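Side-chain contact in flavodoxin (Fusobacterium nucleatum, PDB 6OHK), which binds flavin mononucleotide and probably serves as a low-potential electron donor to a number of redox enzymes: residues A64-A67 with W68-L72. The protein carries 1 engineered substitution. Sequence-based numbering, arbitrary orientation.
Sequences AHAA and WMNNL
Ala-64 to Ala-67 meet Trp-68 to Asn-71 in a local contact along the short helix 66-69, which follows the strand pair 51-59 and 63-64 and lies against the central sheet of the flavodoxin. Before the first turn, Ala-64 turns its methyl toward the helix, its CB lying 3.8 Å from Trp-68 CB and equally far from Met-69 SD. Met-69 CG, set beside its backbone N by chi1 (-60°), lies 3.3 Å from Ala-64 O, and the bend at chi2 brings SD to the Ala-64 methyl. His-65 is the N-cap: with CG swung anti to the backbone N (chi1 -177°), its ring brings ND1 within 2.9 Å of Ala-67 N, which donates to it in a nearly straight capping hydrogen bond (168°). The carbonyl of His-65 accepts from Met-69 N, and that of Ala-66 from Asn-70 N. Asn-71 continues the series with its side chain, its ND2 standing 2.8 Å from Ala-67 O, nearly in line with the C=O bond, with Ala-67 O close to the plane of the Asn-71 amide. The Trp-68 side chain touches Leu-54 and Thr-56 of strand 51-59 and Leu-107 of helix 103-113, and NE1 bonds to Val-55 O. With the capping histidine side chain about 5 Å from the bound FMN, this is a histidine-capped single helical turn beside the cofactor site of a flavodoxin fold.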
loop_
_atom_site.group_PDB
_atom_site.type_symbol
_atom_site.label_atom_id
_atom_site.label_comp_id
_atom_site.label_asym_id
_atom_site.label_seq_id
_atom_site.Cartn_x
_atom_site.Cartn_y
_atom_site.Cartn_z
ATOM N N ALA A 64 -0.598 -11.175 -0.900
ATOM C CA ALA A 64 -0.507 -10.311 0.273
ATOM C C ALA A 64 -0.355 -11.179 1.521
ATOM O O ALA A 64 -0.469 -12.408 1.475
ATOM C CB ALA A 64 -1.758 -9.439 0.356
ATOM N N HIS A 65 -0.116 -10.550 2.657
ATOM C CA HIS A 65 -0.110 -11.264 3.924
ATOM C C HIS A 65 -1.453 -11.959 4.122
ATOM O O HIS A 65 -2.485 -11.478 3.664
ATOM C CB HIS A 65 0.131 -10.229 5.015
ATOM C CG HIS A 65 0.251 -10.786 6.405
ATOM N ND1 HIS A 65 -0.830 -11.173 7.158
ATOM C CD2 HIS A 65 1.344 -10.950 7.181
ATOM C CE1 HIS A 65 -0.410 -11.584 8.337
ATOM N NE2 HIS A 65 0.908 -11.458 8.374
ATOM N N ALA A 66 -1.433 -13.081 4.844
ATOM C CA ALA A 66 -2.643 -13.865 5.068
ATOM C C ALA A 66 -3.770 -13.044 5.659
ATOM O O ALA A 66 -4.938 -13.325 5.373
ATOM C CB ALA A 66 -2.349 -15.057 5.981
ATOM N N ALA A 67 -3.473 -12.083 6.539
ATOM C CA ALA A 67 -4.563 -11.307 7.127
ATOM C C ALA A 67 -5.277 -10.467 6.087
ATOM O O ALA A 67 -6.478 -10.242 6.205
ATOM C CB ALA A 67 -4.049 -10.436 8.256
ATOM N N TRP A 68 -4.583 -9.999 5.052
ATOM C CA TRP A 68 -5.263 -9.389 3.920
ATOM C C TRP A 68 -5.987 -10.451 3.094
ATOM O O TRP A 68 -7.170 -10.273 2.762
ATOM C CB TRP A 68 -4.271 -8.630 3.031
ATOM C CG TRP A 68 -3.862 -7.291 3.500
ATOM C CD1 TRP A 68 -2.621 -6.920 3.924
ATOM C CD2 TRP A 68 -4.689 -6.142 3.584
ATOM N NE1 TRP A 68 -2.630 -5.573 4.247
ATOM C CE2 TRP A 68 -3.890 -5.080 4.046
ATOM C CE3 TRP A 68 -6.031 -5.902 3.301
ATOM C CZ2 TRP A 68 -4.387 -3.802 4.189
ATOM C CZ3 TRP A 68 -6.528 -4.639 3.450
ATOM C CH2 TRP A 68 -5.710 -3.604 3.912
ATOM N N MET A 69 -5.307 -11.544 2.743
ATOM C CA MET A 69 -5.921 -12.540 1.866
ATOM C C MET A 69 -7.208 -13.082 2.474
ATOM O O MET A 69 -8.202 -13.281 1.763
ATOM C CB MET A 69 -4.930 -13.673 1.578
ATOM C CG MET A 69 -3.647 -13.233 0.897
ATOM S SD MET A 69 -3.882 -12.397 -0.707
ATOM C CE MET A 69 -4.490 -13.728 -1.711
ATOM N N ASN A 70 -7.221 -13.293 3.777
ATOM C CA ASN A 70 -8.401 -13.845 4.424
ATOM C C ASN A 70 -9.556 -12.868 4.430
ATOM O O ASN A 70 -10.713 -13.274 4.647
ATOM C CB ASN A 70 -8.070 -14.235 5.859
ATOM C CG ASN A 70 -7.202 -15.451 5.948
ATOM O OD1 ASN A 70 -7.086 -16.213 5.007
ATOM N ND2 ASN A 70 -6.534 -15.606 7.082
ATOM N N ASN A 71 -9.287 -11.580 4.220
ATOM C CA ASN A 71 -10.285 -10.522 4.265
ATOM C C ASN A 71 -10.639 -9.986 2.900
ATOM O O ASN A 71 -11.330 -8.969 2.827
ATOM C CB ASN A 71 -9.797 -9.401 5.177
ATOM C CG ASN A 71 -10.043 -9.720 6.602
ATOM O OD1 ASN A 71 -11.211 -9.831 6.988
ATOM N ND2 ASN A 71 -9.012 -9.844 7.404
ATOM N N LEU A 72 -10.217 -10.620 1.819
ATOM C CA LEU A 72 -10.474 -10.036 0.509
ATOM C C LEU A 72 -11.953 -10.016 0.167
ATOM O O LEU A 72 -12.399 -9.100 -0.528
ATOM C CB LEU A 72 -9.714 -10.754 -0.596
ATOM C CG LEU A 72 -8.183 -10.638 -0.551
ATOM C CD1 LEU A 72 -7.632 -11.327 -1.779
ATOM C CD2 LEU A 72 -7.709 -9.219 -0.483
#